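Local coordinates for protein alpha-1,3-glucanase (Streptomyces thermodiastaticus, PDB 7C7D) that probably hydrolyses alpha-1,3-glucan from within the chain, as a thermostable glycoside hydrolase of family GH87, at residues Val211-Thr225 with Val240-Leu253. Numbering follows the deposited sequence. Where two conformers were deposited one is given.
Sequences VTDKGADPTGQGDST and VWIPPGDYRITGPL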
loop_
_atom_site.group_PDB
_atom_site.type_symbol
_atom_site.label_atom_id
_atom_site.label_comp_id
_atom_site.label_asym_id
_atom_site.label_seq_id
_atom_site.Cartn_x
_atom_site.Cartn_y
_atom_site.Cartn_z
ATOM N N VAL A 211 17.030 18.164 18.938
ATOM C CA VAL A 211 15.906 19.095 18.861
ATOM C C VAL A 211 15.526 19.619 20.239
ATOM O O VAL A 211 15.034 20.745 20.364
ATOM C CB VAL A 211 14.692 18.473 18.135
ATOM C CG1 VAL A 211 15.024 18.175 16.693
ATOM C CG2 VAL A 211 14.214 17.220 18.848
ATOM N N THR A 212 15.724 18.819 21.292
ATOM C CA THR A 212 15.376 19.292 22.628
ATOM C C THR A 212 16.319 20.390 23.099
ATOM O O THR A 212 15.922 21.245 23.897
ATOM C CB THR A 212 15.320 18.132 23.626
ATOM O OG1 THR A 212 16.565 17.424 23.622
ATOM C CG2 THR A 212 14.190 17.179 23.262
ATOM N N ASP A 213 17.560 20.395 22.610
ATOM C CA ASP A 213 18.466 21.494 22.917
ATOM C C ASP A 213 18.041 22.789 22.239
ATOM O O ASP A 213 18.462 23.868 22.669
ATOM C CB ASP A 213 19.898 21.129 22.519
ATOM C CG ASP A 213 20.496 20.050 23.406
ATOM O OD1 ASP A 213 19.898 19.744 24.459
ATOM O OD2 ASP A 213 21.567 19.515 23.053
ATOM N N LYS A 214 17.216 22.708 21.199
ATOM C CA LYS A 214 16.687 23.877 20.515
ATOM C C LYS A 214 15.272 24.218 20.960
ATOM O O LYS A 214 14.606 25.029 20.309
ATOM C CB LYS A 214 16.735 23.676 18.999
ATOM C CG LYS A 214 18.137 23.477 18.451
ATOM C CD LYS A 214 18.955 24.752 18.566
ATOM C CE LYS A 214 20.366 24.558 18.044
ATOM N NZ LYS A 214 21.126 25.842 18.065
ATOM N N GLY A 215 14.798 23.613 22.042
ATOM C CA GLY A 215 13.523 23.976 22.620
ATOM C C GLY A 215 12.362 23.067 22.291
ATOM O O GLY A 215 11.225 23.404 22.635
ATOM N N ALA A 216 12.600 21.933 21.637
ATOM C CA ALA A 216 11.508 21.017 21.343
ATOM C C ALA A 216 10.976 20.413 22.635
ATOM O O ALA A 216 11.730 20.158 23.579
ATOM C CB ALA A 216 11.980 19.902 20.408
ATOM N N ASP A 217 9.660 20.194 22.676
ATOM C CA ASP A 217 9.001 19.663 23.859
ATOM C C ASP A 217 8.708 18.188 23.629
ATOM O O ASP A 217 7.755 17.859 22.907
ATOM C CB ASP A 217 7.703 20.431 24.124
ATOM C CG ASP A 217 6.869 19.819 25.239
ATOM O OD1 ASP A 217 7.385 18.975 26.003
ATOM O OD2 ASP A 217 5.682 20.186 25.345
ATOM N N PRO A 218 9.466 17.269 24.231
ATOM C CA PRO A 218 9.220 15.839 24.019
ATOM C C PRO A 218 8.022 15.294 24.779
ATOM O O PRO A 218 7.766 14.088 24.705
ATOM C CB PRO A 218 10.521 15.195 24.516
ATOM C CG PRO A 218 11.001 16.124 25.590
ATOM C CD PRO A 218 10.592 17.515 25.150
ATOM N N THR A 219 7.289 16.131 25.512
ATOM C CA THR A 219 6.030 15.704 26.104
ATOM C C THR A 219 4.848 15.911 25.166
ATOM O O THR A 219 3.738 15.474 25.487
ATOM C CB THR A 219 5.776 16.421 27.439
ATOM O OG1 THR A 219 5.432 17.792 27.196
ATOM C CG2 THR A 219 7.012 16.357 28.329
ATOM N N GLY A 220 5.059 16.561 24.024
ATOM C CA GLY A 220 4.010 16.729 23.041
ATOM C C GLY A 220 3.050 17.863 23.310
ATOM O O GLY A 220 2.038 17.972 22.607
ATOM N N GLN A 221 3.336 18.713 24.296
ATOM C CA GLN A 221 2.415 19.783 24.671
ATOM C C GLN A 221 2.609 21.019 23.798
ATOM O O GLN A 221 1.669 21.489 23.149
ATOM C CB GLN A 221 2.605 20.139 26.149
ATOM C CG GLN A 221 2.227 19.032 27.122
ATOM C CD GLN A 221 2.621 19.357 28.553
ATOM O OE1 GLN A 221 1.796 19.796 29.354
ATOM N NE2 GLN A 221 3.893 19.143 28.880
ATOM N N GLY A 222 3.821 21.576 23.791
ATOM C CA GLY A 222 4.093 22.727 22.959
ATOM C C GLY A 222 4.423 22.347 21.526
ATOM O O GLY A 222 4.794 21.216 21.223
ATOM N N ASP A 223 4.276 23.319 20.629
ATOM C CA ASP A 223 4.617 23.118 19.225
ATOM C C ASP A 223 6.133 23.104 19.066
ATOM O O ASP A 223 6.822 24.038 19.488
ATOM C CB ASP A 223 4.005 24.251 18.393
ATOM C CG ASP A 223 4.116 24.029 16.879
ATOM O OD1 ASP A 223 4.590 22.967 16.434
ATOM O OD2 ASP A 223 3.706 24.949 16.124
ATOM N N SER A 224 6.654 22.039 18.459
ATOM C CA SER A 224 8.086 21.862 18.273
ATOM C C SER A 224 8.569 22.273 16.884
ATOM O O SER A 224 9.744 22.047 16.565
ATOM C CB SER A 224 8.472 20.405 18.540
ATOM O OG SER A 224 8.448 20.118 19.925
ATOM N N THR A 225 7.696 22.851 16.049
ATOM C CA THR A 225 8.078 23.159 14.672
ATOM C C THR A 225 9.303 24.062 14.628
ATOM O O THR A 225 10.267 23.784 13.902
ATOM C CB THR A 225 6.917 23.806 13.913
ATOM O OG1 THR A 225 5.764 22.961 13.970
ATOM C CG2 THR A 225 7.294 24.034 12.447
ATOM N N VAL A 240 20.533 15.964 12.820
ATOM C CA VAL A 240 19.607 16.404 13.850
ATOM C C VAL A 240 19.083 15.164 14.559
ATOM O O VAL A 240 18.579 14.234 13.915
ATOM C CB VAL A 240 18.449 17.211 13.243
ATOM C CG1 VAL A 240 17.421 17.500 14.302
ATOM C CG2 VAL A 240 18.962 18.499 12.637
ATOM N N TRP A 241 19.191 15.156 15.879
ATOM C CA TRP A 241 18.786 14.027 16.701
ATOM C C TRP A 241 17.424 14.315 17.318
ATOM O O TRP A 241 17.196 15.405 17.858
ATOM C CB TRP A 241 19.812 13.809 17.810
ATOM C CG TRP A 241 19.441 12.765 18.807
ATOM C CD1 TRP A 241 19.188 12.954 20.136
ATOM C CD2 TRP A 241 19.303 11.363 18.568
ATOM N NE1 TRP A 241 18.898 11.753 20.738
ATOM C CE2 TRP A 241 18.960 10.760 19.797
ATOM C CE3 TRP A 241 19.428 10.556 17.433
ATOM C CZ2 TRP A 241 18.747 9.388 19.922
ATOM C CZ3 TRP A 241 19.224 9.193 17.561
ATOM C CH2 TRP A 241 18.885 8.624 18.797
ATOM N N ILE A 242 16.527 13.338 17.230
ATOM C CA ILE A 242 15.206 13.418 17.846
ATOM C C ILE A 242 15.179 12.403 18.983
ATOM O O ILE A 242 15.005 11.200 18.730
ATOM C CB ILE A 242 14.089 13.117 16.832
ATOM C CG1 ILE A 242 14.189 14.010 15.590
ATOM C CG2 ILE A 242 12.729 13.273 17.490
ATOM C CD1 ILE A 242 13.256 13.577 14.458
ATOM N N PRO A 243 15.348 12.824 20.233
ATOM C CA PRO A 243 15.327 11.873 21.357
ATOM C C PRO A 243 13.968 11.208 21.484
ATOM O O PRO A 243 12.967 11.720 20.961
ATOM C CB PRO A 243 15.608 12.762 22.580
ATOM C CG PRO A 243 16.197 14.026 22.039
ATOM C CD PRO A 243 15.605 14.206 20.673
ATOM N N PRO A 244 13.890 10.073 22.180
ATOM C CA PRO A 244 12.582 9.469 22.468
ATOM C C PRO A 244 11.622 10.488 23.067
ATOM O O PRO A 244 11.991 11.288 23.929
ATOM C CB PRO A 244 12.922 8.366 23.475
ATOM C CG PRO A 244 14.323 7.979 23.133
ATOM C CD PRO A 244 15.004 9.247 22.682
ATOM N N GLY A 245 10.385 10.457 22.602
ATOM C CA GLY A 245 9.389 11.399 23.067
ATOM C C GLY A 245 8.289 11.554 22.043
ATOM O O GLY A 245 8.258 10.874 21.018
ATOM N N ASP A 246 7.379 12.475 22.350
ATOM C CA ASP A 246 6.277 12.836 21.470
ATOM C C ASP A 246 6.397 14.318 21.162
ATOM O O ASP A 246 6.509 15.135 22.080
ATOM C CB ASP A 246 4.930 12.558 22.143
ATOM C CG ASP A 246 4.647 11.075 22.287
ATOM O OD1 ASP A 246 4.168 10.449 21.315
ATOM O OD2 ASP A 246 4.909 10.528 23.378
ATOM N N TYR A 247 6.381 14.669 19.880
ATOM C CA TYR A 247 6.638 16.037 19.446
ATOM C C TYR A 247 5.507 16.498 18.550
ATOM O O TYR A 247 5.284 15.920 17.486
ATOM C CB TYR A 247 7.946 16.116 18.660
ATOM C CG TYR A 247 9.134 15.622 19.428
ATOM C CD1 TYR A 247 9.473 14.274 19.435
ATOM C CD2 TYR A 247 9.920 16.506 20.155
ATOM C CE1 TYR A 247 10.562 13.818 20.149
ATOM C CE2 TYR A 247 11.010 16.064 20.869
ATOM C CZ TYR A 247 11.330 14.718 20.861
ATOM O OH TYR A 247 12.423 14.286 21.575
ATOM N N ARG A 248 4.812 17.548 18.958
ATOM C CA ARG A 248 3.794 18.153 18.111
ATOM C C ARG A 248 4.479 19.061 17.099
ATOM O O ARG A 248 5.249 19.949 17.482
ATOM C CB ARG A 248 2.816 18.953 18.968
ATOM C CG ARG A 248 1.736 19.678 18.175
ATOM C CD ARG A 248 0.509 19.948 19.037
ATOM N NE ARG A 248 0.759 20.970 20.049
ATOM C CZ ARG A 248 0.661 22.277 19.833
ATOM N NH1 ARG A 248 0.318 22.734 18.635
ATOM N NH2 ARG A 248 0.908 23.133 20.816
ATOM N N ILE A 249 4.218 18.832 15.814
ATOM C CA ILE A 249 4.743 19.659 14.728
ATOM C C ILE A 249 3.550 20.109 13.892
ATOM O O ILE A 249 3.067 19.355 13.041
ATOM C CB ILE A 249 5.766 18.907 13.865
ATOM C CG1 ILE A 249 6.928 18.399 14.722
ATOM C CG2 ILE A 249 6.265 19.789 12.724
ATOM C CD1 ILE A 249 7.935 19.467 15.071
ATOM N N THR A 250 3.055 21.326 14.131
ATOM C CA THR A 250 1.993 21.840 13.274
ATOM C C THR A 250 2.472 21.922 11.833
ATOM O O THR A 250 1.731 21.582 10.904
ATOM C CB THR A 250 1.503 23.207 13.756
ATOM O OG1 THR A 250 2.605 24.122 13.820
ATOM C CG2 THR A 250 0.859 23.088 15.116
ATOM N N GLY A 251 3.721 22.341 11.633
ATOM C CA GLY A 251 4.337 22.290 10.330
ATOM C C GLY A 251 3.845 23.396 9.419
ATOM O O GLY A 251 3.047 24.252 9.816
ATOM N N PRO A 252 4.314 23.401 8.164
ATOM C CA PRO A 252 5.268 22.438 7.618
ATOM C C PRO A 252 6.696 22.901 7.824
ATOM O O PRO A 252 6.958 24.085 8.049
ATOM C CB PRO A 252 4.959 22.485 6.130
ATOM C CG PRO A 252 4.600 23.925 5.886
ATOM C CD PRO A 252 3.910 24.401 7.155
ATOM N N LEU A 253 7.620 21.953 7.746
ATOM C CA LEU A 253 9.026 22.265 7.568
ATOM C C LEU A 253 9.308 22.417 6.082
ATOM O O LEU A 253 8.852 21.605 5.267
ATOM C CB LEU A 253 9.903 21.152 8.143
ATOM C CG LEU A 253 9.748 20.874 9.640
ATOM C CD1 LEU A 253 10.487 19.610 10.059
ATOM C CD2 LEU A 253 10.227 22.062 10.464
HETATM O O HOH W 1 6.195 19.046 21.040
#
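Pro218 lies over one face of the Tyr247 ring, its CA 4.1 Å from the ring centroid in a CH-pi contact, while Ser224 OG stands at the ring edge and the Ala216 methyl and Val211 CG2 also approach the ring. With CG anti to its carbonyl carbon (chi1 -57°), Tyr247 lies beneath the loop, and its OH donates to Pro243 O at 2.7 Å. Were Tyr247 replaced by an alanine, Pro218 CA and the Ala216 methyl would be likely to face a gap, and Pro243 O to lose its hydroxyl donor. Beside it Val211 is wedged tightly, CG1 only 3.5 Å from Val240 CG1, and its N bonds almost straight to Trp241 O; Phe228 of helix 225-234 also touches this valine. The backbone of Gly245 comes close to Pro218, whose O accepts from Asp246 N. A water accepts from Arg248 N and Ser224 OG and donates to Asp217 O and Gly222 O, so bridging the loop to the strand.

The other end is polar and more exposed. Arg248, in one of its two conformers, bends at chi3 (71°), turns its guanidinium edge to Gln221 O and grips that one atom with NH2 (3.0 Å) and, at a longer 3.3 Å, NE. Asp223 divides its carboxylate: OD2 takes Thr250 OG1 at 2.7 Å, while OD1 accepts Thr225 OG1 on its syn side and Thr250 N and Thr225 N from out of the carboxylate plane, the Thr225 N bond making an Asx turn at the start of helix 225-234. Ser224 N meets Arg248 O at 2.7 Å, and Thr225 OG1 accepts Gly251 N. The loop thus closes over the first strands of the pectate lyase-like parallel beta-helix, consistent with a path set by apolar packing round one tyrosine and a mix of backbone and side-chain hydrogen bonds, without a salt bridge between the segments.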